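Long-range contact in insecticyanin-A (Manduca sexta, PDB 1Z24), which binds the blue chromophore biliverdin IX gamma and, mixed with lipoprotein-bound carotenes, gives hornworms their green camouflage colour: residues E29-C43 / D161-C175. Residues are numbered along the deposited sequence; the frame is centred on the assembly and turned at random.
Sequences EIAKLPLENENQGKC and DASKFISNDFSEAAC. With BLV (biliverdin IX gamma chromophore), chain B.
Asn168 reaches across to Glu29 with its amide nitrogen, ND2 lying 2.9 Å from OE2 in a bent hydrogen bond (144° at the hydrogen). The donor meets OE2 on its anti side, while Lys32 NZ, in a salt bridge from the same strand as Glu29, comes to the syn side from the opposite face of the carboxylate. Two donors, one from each face, thus grip one buried oxygen. The lysine gets there because its chain, extended as far as CE, bends at the last torsion (chi4 -70°) and turns the ammonium toward Glu29 OE2. The other end of the Asn168 amide faces Cys43, whose backbone N makes weak bonds to OD1 and to Asp169 O.

Next to this polar cluster, 166-167 pairs antiparallel with the end of strand 25-32: Lys32 and Ile166 exchange two backbone bonds, and Asn168 N donates to Ile30 O at 2.8 Å. Leu33 lays CD2 over one face of the Phe165 ring, 4.1 Å from its centroid, while Lys32 CA lies at the ring edge. The Ile166 side chain crosses Pro34 at about a right angle, its CD1 3.8 Å from Pro34 CD. Phe170 turns its edge to Glu29 O, and its CD1 lies 4.1 Å from Cys43 SG, which in this protein is joined to Cys175 by a disulfide.

Beyond Leu33 the loop turns inward, where Asn37 ND2 donates to OA of biliverdin at 2.8 Å. A short C-terminal strand paired antiparallel with the first barrel strand, beside the ligand pocket, is characteristic of the lipocalin fold.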
ATOM      1  N   GLU A  29      11.037   2.991 -24.369  1.00 24.90           N
ATOM      2  CA  GLU A  29      10.766   3.490 -23.027  1.00 26.66           C
ATOM      3  C   GLU A  29      10.401   4.966 -23.130  1.00 25.73           C
ATOM      4  O   GLU A  29      11.265   5.786 -23.186  1.00 26.35           O
ATOM      5  CB  GLU A  29      12.024   3.287 -22.186  1.00 16.39           C
ATOM      6  CG  GLU A  29      11.873   4.006 -20.839  1.00 21.89           C
ATOM      7  CD  GLU A  29      13.106   3.822 -20.060  1.00 27.51           C
ATOM      8  OE1 GLU A  29      13.371   2.776 -19.469  1.00 24.39           O
ATOM      9  OE2 GLU A  29      13.880   4.869 -20.141  1.00 23.73           O
ATOM     10  N   ILE A  30       9.123   5.289 -23.204  1.00 22.18           N
ATOM     11  CA  ILE A  30       8.674   6.649 -23.348  1.00 21.32           C
ATOM     12  C   ILE A  30       9.024   7.389 -22.116  1.00 29.03           C
ATOM     13  O   ILE A  30       9.427   8.538 -22.124  1.00 28.59           O
ATOM     14  CB  ILE A  30       7.151   6.623 -23.529  1.00 25.67           C
ATOM     15  CG1 ILE A  30       6.798   5.948 -24.825  1.00 31.77           C
ATOM     16  CG2 ILE A  30       6.596   8.026 -23.556  1.00 25.32           C
ATOM     17  CD1 ILE A  30       7.517   6.578 -25.988  1.00 32.28           C
ATOM     18  N   ALA A  31       8.869   6.727 -21.005  1.00 28.37           N
ATOM     19  CA  ALA A  31       9.206   7.415 -19.766  1.00 29.39           C
ATOM     20  C   ALA A  31       9.418   6.398 -18.696  1.00 36.57           C
ATOM     21  O   ALA A  31       8.958   5.250 -18.838  1.00 20.45           O
ATOM     22  CB  ALA A  31       8.107   8.326 -19.285  1.00 21.33           C
ATOM     23  N   LYS A  32      10.093   6.799 -17.619  1.00 27.93           N
ATOM     24  CA  LYS A  32      10.303   5.850 -16.516  1.00 33.28           C
ATOM     25  C   LYS A  32      10.445   6.600 -15.207  1.00 33.66           C
ATOM     26  O   LYS A  32      10.617   7.802 -15.264  1.00 23.01           O
ATOM     27  CB  LYS A  32      11.685   5.135 -16.683  1.00 22.33           C
ATOM     28  CG  LYS A  32      12.870   6.130 -16.769  1.00 27.50           C
ATOM     29  CD  LYS A  32      14.252   5.488 -16.694  1.00 28.44           C
ATOM     30  CE  LYS A  32      15.410   6.461 -17.055  1.00 24.26           C
ATOM     31  NZ  LYS A  32      15.366   6.749 -18.485  1.00 22.75           N
ATOM     32  N   LEU A  33      10.370   5.881 -14.055  1.00 23.55           N
ATOM     33  CA  LEU A  33      10.619   6.501 -12.786  1.00 24.39           C
ATOM     34  C   LEU A  33      12.170   6.394 -12.696  1.00 31.96           C
ATOM     35  O   LEU A  33      12.712   5.486 -13.380  1.00 26.55           O
ATOM     36  CB  LEU A  33      10.011   5.741 -11.610  1.00 24.51           C
ATOM     37  CG  LEU A  33       8.474   5.800 -11.522  1.00 30.80           C
ATOM     38  CD1 LEU A  33       8.014   5.182 -10.210  1.00 27.23           C
ATOM     39  CD2 LEU A  33       7.915   7.184 -11.617  1.00 23.75           C
ATOM     40  N   PRO A  34      12.869   7.269 -11.973  1.00 27.83           N
ATOM     41  CA  PRO A  34      14.305   7.157 -11.908  1.00 25.67           C
ATOM     42  C   PRO A  34      14.789   5.770 -11.475  1.00 30.23           C
ATOM     43  O   PRO A  34      14.149   5.137 -10.628  1.00 26.47           O
ATOM     44  CB  PRO A  34      14.719   8.027 -10.740  1.00 27.27           C
ATOM     45  CG  PRO A  34      13.601   8.951 -10.450  1.00 30.41           C
ATOM     46  CD  PRO A  34      12.403   8.374 -11.130  1.00 19.18           C
ATOM     47  N   LEU A  35      15.800   5.288 -12.200  1.00 31.97           N
ATOM     48  CA  LEU A  35      16.423   3.965 -12.004  1.00 29.55           C
ATOM     49  C   LEU A  35      17.915   4.121 -12.255  1.00 33.13           C
ATOM     50  O   LEU A  35      18.297   4.389 -13.407  1.00 33.47           O
ATOM     51  CB  LEU A  35      15.741   2.885 -12.864  1.00 23.34           C
ATOM     52  CG  LEU A  35      16.436   1.501 -12.818  1.00 23.15           C
ATOM     53  CD1 LEU A  35      16.599   1.012 -11.355  1.00 26.67           C
ATOM     54  CD2 LEU A  35      15.656   0.478 -13.664  1.00 25.62           C
ATOM     55  N   GLU A  36      18.670   4.081 -11.181  1.00 30.78           N
ATOM     56  CA  GLU A  36      20.095   4.261 -11.282  1.00 25.59           C
ATOM     57  C   GLU A  36      20.869   3.678 -12.474  1.00 35.32           C
ATOM     58  O   GLU A  36      21.423   4.455 -13.229  1.00 34.19           O
ATOM     59  CB  GLU A  36      20.855   3.685 -10.068  1.00 24.15           C
ATOM     60  CG  GLU A  36      22.119   4.462  -9.734  1.00 69.95           C
ATOM     61  CD  GLU A  36      21.777   5.851  -9.296  1.00100.00           C
ATOM     62  OE1 GLU A  36      20.754   6.137  -8.707  1.00100.00           O
ATOM     63  OE2 GLU A  36      22.679   6.723  -9.640  1.00100.00           O
ATOM     64  N   ASN A  37      20.686   2.425 -12.756  1.00 18.93           N
ATOM     65  CA  ASN A  37      21.387   1.832 -13.848  1.00 23.39           C
ATOM     66  C   ASN A  37      21.018   2.381 -15.156  1.00 28.48           C
ATOM     67  O   ASN A  37      21.745   2.150 -16.082  1.00 28.52           O
ATOM     68  CB  ASN A  37      21.377   0.292 -13.909  1.00 25.67           C
ATOM     69  CG  ASN A  37      19.963  -0.254 -14.144  1.00 26.63           C
ATOM     70  OD1 ASN A  37      19.176   0.279 -14.920  1.00 28.29           O
ATOM     71  ND2 ASN A  37      19.679  -1.425 -13.596  1.00 22.26           N
ATOM     72  N   GLU A  38      19.910   3.056 -15.286  1.00 31.67           N
ATOM     73  CA  GLU A  38      19.659   3.487 -16.646  1.00 26.41           C
ATOM     74  C   GLU A  38      19.343   4.964 -16.835  1.00 27.29           C
ATOM     75  O   GLU A  38      18.911   5.456 -17.900  1.00 27.37           O
ATOM     76  CB  GLU A  38      18.633   2.558 -17.219  1.00 26.70           C
ATOM     77  CG  GLU A  38      17.231   2.817 -16.549  1.00 18.45           C
ATOM     78  CD  GLU A  38      16.137   2.111 -17.342  1.00 55.28           C
ATOM     79  OE1 GLU A  38      15.496   1.149 -17.012  1.00 29.00           O
ATOM     80  OE2 GLU A  38      15.908   2.695 -18.455  1.00 24.15           O
ATOM     81  N   ASN A  39      19.557   5.669 -15.782  1.00 30.60           N
ATOM     82  CA  ASN A  39      19.295   7.084 -15.825  1.00 30.49           C
ATOM     83  C   ASN A  39      20.001   7.862 -16.942  1.00 44.62           C
ATOM     84  O   ASN A  39      19.392   8.739 -17.483  1.00 29.78           O
ATOM     85  CB  ASN A  39      19.642   7.711 -14.457  1.00 38.37           C
ATOM     86  CG  ASN A  39      18.565   7.441 -13.436  1.00 46.41           C
ATOM     87  OD1 ASN A  39      17.428   7.317 -13.851  1.00 34.83           O
ATOM     88  ND2 ASN A  39      18.900   7.358 -12.140  1.00 35.46           N
ATOM     89  N   GLN A  40      21.207   7.471 -17.318  1.00 30.45           N
ATOM     90  CA  GLN A  40      21.938   8.170 -18.372  1.00 35.86           C
ATOM     91  C   GLN A  40      21.710   7.753 -19.818  1.00 28.20           C
ATOM     92  O   GLN A  40      22.118   8.482 -20.702  1.00 46.60           O
ATOM     93  CB  GLN A  40      23.435   7.987 -18.091  1.00 35.12           C
ATOM     94  CG  GLN A  40      24.153   9.107 -17.303  1.00100.00           C
ATOM     95  CD  GLN A  40      25.713   8.894 -17.330  1.00100.00           C
ATOM     96  OE1 GLN A  40      26.429   9.338 -18.294  1.00100.00           O
ATOM     97  NE2 GLN A  40      26.271   8.200 -16.295  1.00100.00           N
ATOM     98  N   GLY A  41      21.095   6.596 -20.067  1.00 27.25           N
ATOM     99  CA  GLY A  41      20.853   6.125 -21.423  1.00 25.94           C
ATOM    100  C   GLY A  41      19.687   6.826 -22.121  1.00 33.90           C
ATOM    101  O   GLY A  41      18.717   7.278 -21.525  1.00 35.12           O
ATOM    102  N   LYS A  42      19.755   6.929 -23.413  1.00 28.29           N
ATOM    103  CA  LYS A  42      18.669   7.572 -24.109  1.00 32.89           C
ATOM    104  C   LYS A  42      18.330   6.663 -25.222  1.00 25.22           C
ATOM    105  O   LYS A  42      19.111   5.733 -25.401  1.00 22.23           O
ATOM    106  CB  LYS A  42      19.052   8.924 -24.635  1.00 29.89           C
ATOM    107  CG  LYS A  42      19.722   9.650 -23.499  1.00 74.22           C
ATOM    108  CD  LYS A  42      19.051  10.957 -23.105  1.00 60.70           C
ATOM    109  CE  LYS A  42      19.743  12.122 -23.841  1.00100.00           C
ATOM    110  NZ  LYS A  42      20.898  12.724 -23.138  1.00100.00           N
ATOM    111  N   CYS A  43      17.207   6.938 -25.895  1.00 30.54           N
ATOM    112  CA  CYS A  43      16.795   6.102 -26.978  1.00 25.67           C
ATOM    113  C   CYS A  43      16.743   4.683 -26.467  1.00 26.80           C
ATOM    114  O   CYS A  43      17.153   3.767 -27.148  1.00 26.26           O
ATOM    115  CB  CYS A  43      17.855   6.172 -28.084  1.00 18.44           C
ATOM    116  SG  CYS A  43      17.340   5.359 -29.591  1.00 30.92           S
ATOM    117  N   ASP A 161       3.396   7.259  -8.679  1.00 24.03           N
ATOM    118  CA  ASP A 161       3.186   8.663  -8.702  1.00 23.31           C
ATOM    119  C   ASP A 161       3.631   9.121 -10.107  1.00 27.28           C
ATOM    120  O   ASP A 161       4.824   9.305 -10.415  1.00 24.47           O
ATOM    121  CB  ASP A 161       4.050   9.257  -7.641  1.00 23.39           C
ATOM    122  CG  ASP A 161       4.000  10.802  -7.640  1.00 33.76           C
ATOM    123  OD1 ASP A 161       4.515  11.424  -6.774  1.00 32.23           O
ATOM    124  OD2 ASP A 161       3.318  11.429  -8.572  1.00 32.28           O
ATOM    125  N   ALA A 162       2.619   9.361 -10.901  1.00 24.52           N
ATOM    126  CA  ALA A 162       2.796   9.767 -12.265  1.00 25.60           C
ATOM    127  C   ALA A 162       3.591  10.994 -12.478  1.00 31.65           C
ATOM    128  O   ALA A 162       4.261  11.185 -13.484  1.00 37.01           O
ATOM    129  CB  ALA A 162       1.543   9.687 -13.068  1.00 23.63           C
ATOM    130  N   SER A 163       3.516  11.841 -11.514  1.00 35.30           N
ATOM    131  CA  SER A 163       4.244  13.067 -11.627  1.00 29.78           C
ATOM    132  C   SER A 163       5.717  12.842 -11.490  1.00 31.72           C
ATOM    133  O   SER A 163       6.502  13.750 -11.635  1.00 34.83           O
ATOM    134  CB  SER A 163       3.782  14.028 -10.548  1.00 30.41           C
ATOM    135  OG  SER A 163       4.404  13.703  -9.346  1.00 36.80           O
ATOM    136  N   LYS A 164       6.115  11.644 -11.199  1.00 32.76           N
ATOM    137  CA  LYS A 164       7.536  11.458 -11.062  1.00 23.47           C
ATOM    138  C   LYS A 164       8.127  10.845 -12.324  1.00 42.33           C
ATOM    139  O   LYS A 164       9.289  10.558 -12.351  1.00 28.04           O
ATOM    140  CB  LYS A 164       7.729  10.531  -9.927  1.00 47.45           C
ATOM    141  CG  LYS A 164       7.312  11.182  -8.620  1.00 33.02           C
ATOM    142  CD  LYS A 164       8.161  12.407  -8.366  1.00 29.43           C
ATOM    143  CE  LYS A 164       7.822  13.162  -7.085  1.00 46.20           C
ATOM    144  NZ  LYS A 164       8.451  12.576  -5.895  1.00100.00           N
ATOM    145  N   PHE A 165       7.349  10.617 -13.379  1.00 30.12           N
ATOM    146  CA  PHE A 165       7.918  10.030 -14.600  1.00 27.14           C
ATOM    147  C   PHE A 165       8.880  10.971 -15.319  1.00 30.54           C
ATOM    148  O   PHE A 165       8.741  12.179 -15.327  1.00 37.61           O
ATOM    149  CB  PHE A 165       6.920   9.572 -15.637  1.00 31.90           C
ATOM    150  CG  PHE A 165       6.289   8.238 -15.354  1.00 28.38           C
ATOM    151  CD1 PHE A 165       7.024   7.069 -15.486  1.00 29.75           C
ATOM    152  CD2 PHE A 165       4.956   8.151 -14.952  1.00 26.44           C
ATOM    153  CE1 PHE A 165       6.438   5.834 -15.202  1.00 32.85           C
ATOM    154  CE2 PHE A 165       4.338   6.943 -14.655  1.00 32.86           C
ATOM    155  CZ  PHE A 165       5.105   5.789 -14.789  1.00 38.13           C
ATOM    156  N   ILE A 166       9.877  10.398 -15.928  1.00 31.98           N
ATOM    157  CA  ILE A 166      10.862  11.162 -16.653  1.00 25.53           C
ATOM    158  C   ILE A 166      10.867  10.676 -18.084  1.00 40.55           C
ATOM    159  O   ILE A 166      11.097   9.493 -18.315  1.00 25.74           O
ATOM    160  CB  ILE A 166      12.224  10.966 -16.051  1.00 36.02           C
ATOM    161  CG1 ILE A 166      12.304  11.675 -14.693  1.00 32.14           C
ATOM    162  CG2 ILE A 166      13.216  11.625 -16.996  1.00 31.11           C
ATOM    163  CD1 ILE A 166      13.307  10.917 -13.836  1.00 60.32           C
ATOM    164  N   SER A 167      10.626  11.588 -19.038  1.00 31.18           N
ATOM    165  CA  SER A 167      10.549  11.259 -20.472  1.00 33.72           C
ATOM    166  C   SER A 167      11.862  10.917 -21.102  1.00 25.92           C
ATOM    167  O   SER A 167      12.854  11.559 -20.762  1.00 33.89           O
ATOM    168  CB  SER A 167       9.867  12.396 -21.158  1.00 28.81           C
ATOM    169  OG  SER A 167       8.453  12.234 -21.051  1.00100.00           O
ATOM    170  N   ASN A 168      11.885   9.901 -21.972  1.00 24.66           N
ATOM    171  CA  ASN A 168      13.109   9.487 -22.658  1.00 16.89           C
ATOM    172  C   ASN A 168      13.214  10.229 -24.019  1.00 33.40           C
ATOM    173  O   ASN A 168      12.340  10.977 -24.401  1.00 31.82           O
ATOM    174  CB  ASN A 168      13.240   8.011 -22.895  1.00 32.62           C
ATOM    175  CG  ASN A 168      14.709   7.681 -22.906  1.00 31.49           C
ATOM    176  OD1 ASN A 168      15.550   8.384 -23.495  1.00 34.83           O
ATOM    177  ND2 ASN A 168      15.023   6.627 -22.208  1.00 37.99           N
ATOM    178  N   ASP A 169      14.257  10.045 -24.768  1.00 39.15           N
ATOM    179  CA  ASP A 169      14.336  10.769 -26.005  1.00 26.59           C
ATOM    180  C   ASP A 169      14.720   9.851 -27.097  1.00 33.28           C
ATOM    181  O   ASP A 169      15.639   9.039 -26.976  1.00 30.06           O
ATOM    182  CB  ASP A 169      15.305  11.977 -25.776  1.00 32.75           C
ATOM    183  CG  ASP A 169      15.778  12.829 -26.971  1.00 40.00           C
ATOM    184  OD1 ASP A 169      16.775  13.529 -26.909  1.00 38.38           O
ATOM    185  OD2 ASP A 169      15.097  12.700 -28.085  1.00 38.75           O
ATOM    186  N   PHE A 170      13.964  10.006 -28.156  1.00 27.06           N
ATOM    187  CA  PHE A 170      14.132   9.209 -29.346  1.00 30.21           C
ATOM    188  C   PHE A 170      14.462  10.031 -30.611  1.00 40.33           C
ATOM    189  O   PHE A 170      14.198   9.596 -31.723  1.00 30.44           O
ATOM    190  CB  PHE A 170      12.857   8.319 -29.570  1.00 36.08           C
ATOM    191  CG  PHE A 170      12.778   7.327 -28.422  1.00 26.30           C
ATOM    192  CD1 PHE A 170      13.451   6.105 -28.481  1.00 32.40           C
ATOM    193  CD2 PHE A 170      12.078   7.675 -27.260  1.00 30.73           C
ATOM    194  CE1 PHE A 170      13.423   5.233 -27.392  1.00 42.98           C
ATOM    195  CE2 PHE A 170      12.020   6.814 -26.159  1.00 35.43           C
ATOM    196  CZ  PHE A 170      12.708   5.599 -26.245  1.00 23.51           C
ATOM    197  N   SER A 171      15.036  11.215 -30.476  1.00 43.41           N
ATOM    198  CA  SER A 171      15.384  11.994 -31.650  1.00 36.43           C
ATOM    199  C   SER A 171      16.509  11.277 -32.389  1.00 46.98           C
ATOM    200  O   SER A 171      17.192  10.377 -31.817  1.00 28.90           O
ATOM    201  CB  SER A 171      15.759  13.398 -31.254  1.00 25.36           C
ATOM    202  OG  SER A 171      17.018  13.310 -30.662  1.00 33.84           O
ATOM    203  N   GLU A 172      16.690  11.654 -33.655  1.00 33.25           N
ATOM    204  CA  GLU A 172      17.716  10.995 -34.419  1.00 35.56           C
ATOM    205  C   GLU A 172      19.060  11.169 -33.754  1.00 36.52           C
ATOM    206  O   GLU A 172      19.913  10.276 -33.716  1.00 33.77           O
ATOM    207  CB  GLU A 172      17.668  11.402 -35.886  1.00 28.38           C
ATOM    208  CG  GLU A 172      17.281  10.209 -36.790  1.00100.00           C
ATOM    209  CD  GLU A 172      17.600  10.448 -38.269  1.00100.00           C
ATOM    210  OE1 GLU A 172      17.125   9.783 -39.219  1.00100.00           O
ATOM    211  OE2 GLU A 172      18.473  11.446 -38.420  1.00100.00           O
ATOM    212  N   ALA A 173      19.191  12.346 -33.171  1.00 29.00           N
ATOM    213  CA  ALA A 173      20.405  12.702 -32.475  1.00 31.73           C
ATOM    214  C   ALA A 173      20.631  11.782 -31.312  1.00 36.51           C
ATOM    215  O   ALA A 173      21.695  11.202 -31.180  1.00 39.81           O
ATOM    216  CB  ALA A 173      20.383  14.138 -31.996  1.00 25.42           C
ATOM    217  N   ALA A 174      19.599  11.657 -30.491  1.00 29.89           N
ATOM    218  CA  ALA A 174      19.658  10.820 -29.305  1.00 31.53           C
ATOM    219  C   ALA A 174      19.986   9.397 -29.616  1.00 31.52           C
ATOM    220  O   ALA A 174      20.721   8.716 -28.911  1.00 29.24           O
ATOM    221  CB  ALA A 174      18.282  10.793 -28.677  1.00 40.56           C
ATOM    222  N   CYS A 175      19.412   8.921 -30.681  1.00 35.62           N
ATOM    223  CA  CYS A 175      19.670   7.541 -30.965  1.00 22.82           C
ATOM    224  C   CYS A 175      20.908   7.249 -31.753  1.00 42.69           C
ATOM    225  O   CYS A 175      21.233   6.089 -32.021  1.00 23.20           O
ATOM    226  CB  CYS A 175      18.498   7.044 -31.815  1.00 28.26           C
ATOM    227  SG  CYS A 175      17.006   6.922 -30.829  1.00 32.32           S
TER
HETATM  228  NA  BLV B 195      15.682  -2.993 -14.892  1.00 24.15           N
HETATM  229  C1A BLV B 195      16.150  -3.151 -13.630  1.00 24.98           C
HETATM  230  C2A BLV B 195      15.256  -3.906 -12.768  1.00 28.95           C
HETATM  231  C3A BLV B 195      14.191  -4.236 -13.552  1.00 17.72           C
HETATM  232  C4A BLV B 195      14.468  -3.648 -14.877  1.00 21.30           C
HETATM  233  CMA BLV B 195      12.860  -4.992 -13.180  1.00  8.95           C
HETATM  234  OA  BLV B 195      17.221  -2.707 -13.276  1.00 24.83           O
HETATM  235  CAA BLV B 195      15.460  -4.185 -11.334  1.00 21.36           C
HETATM  236  CBA BLV B 195      15.118  -2.880 -10.679  1.00 20.54           C
HETATM  237  CGA BLV B 195      15.482  -2.964  -9.198  1.00 26.58           C
HETATM  238  O1A BLV B 195      14.651  -3.131  -8.347  1.00 21.39           O
HETATM  239  O2A BLV B 195      16.629  -2.897  -8.885  1.00 28.06           O
HETATM  240  CHB BLV B 195      13.576  -3.741 -15.944  1.00 24.83           C
HETATM  241  NB  BLV B 195      14.776  -2.611 -17.750  1.00 22.06           N
HETATM  242  C1B BLV B 195      13.623  -3.086 -17.164  1.00 23.55           C
HETATM  243  C2B BLV B 195      12.479  -2.848 -18.008  1.00 18.21           C
HETATM  244  C3B BLV B 195      12.953  -2.227 -19.089  1.00 32.10           C
HETATM  245  C4B BLV B 195      14.401  -2.067 -18.914  1.00 32.87           C
HETATM  246  CMB BLV B 195      11.041  -3.244 -17.714  1.00 18.64           C
HETATM  247  CAB BLV B 195      12.148  -1.756 -20.262  1.00 30.14           C
HETATM  248  CBB BLV B 195      12.529  -0.524 -20.732  1.00 27.45           C
HETATM  249  CHC BLV B 195      15.239  -1.498 -19.884  1.00 19.54           C
HETATM  250  NC  BLV B 195      17.477  -1.435 -18.959  1.00 23.44           N
HETATM  251  C1C BLV B 195      16.596  -1.396 -19.987  1.00 32.16           C
HETATM  252  C2C BLV B 195      17.281  -1.177 -21.271  1.00 21.57           C
HETATM  253  C3C BLV B 195      18.603  -1.111 -21.093  1.00 33.68           C
HETATM  254  C4C BLV B 195      18.738  -1.279 -19.590  1.00 24.84           C
HETATM  255  CMC BLV B 195      16.607  -1.156 -22.561  1.00 22.62           C
HETATM  256  CAC BLV B 195      19.805  -0.886 -22.031  1.00 26.95           C
HETATM  257  CBC BLV B 195      21.036  -1.342 -21.700  1.00 20.73           C
HETATM  258  CHD BLV B 195      19.976  -1.186 -18.862  1.00 28.77           C
HETATM  259  ND  BLV B 195      19.498  -2.840 -17.089  1.00 25.23           N
HETATM  260  C1D BLV B 195      20.346  -1.898 -17.739  1.00 32.09           C
HETATM  261  C2D BLV B 195      21.670  -1.844 -17.044  1.00 31.24           C
HETATM  262  C3D BLV B 195      21.622  -2.735 -15.996  1.00 38.77           C
HETATM  263  C4D BLV B 195      20.297  -3.326 -16.061  1.00 32.57           C
HETATM  264  CMD BLV B 195      22.849  -0.980 -17.373  1.00 24.53           C
HETATM  265  OD  BLV B 195      19.921  -4.174 -15.288  1.00 27.26           O
HETATM  266  CAD BLV B 195      22.703  -3.037 -15.036  1.00 21.94           C
HETATM  267  CBD BLV B 195      23.332  -4.358 -15.437  1.00 20.54           C
HETATM  268  CGD BLV B 195      24.343  -4.866 -14.345  1.00 35.73           C
HETATM  269  O1D BLV B 195      25.502  -4.623 -14.453  1.00 31.02           O
HETATM  270  O2D BLV B 195      23.965  -5.485 -13.368  1.00 29.54           O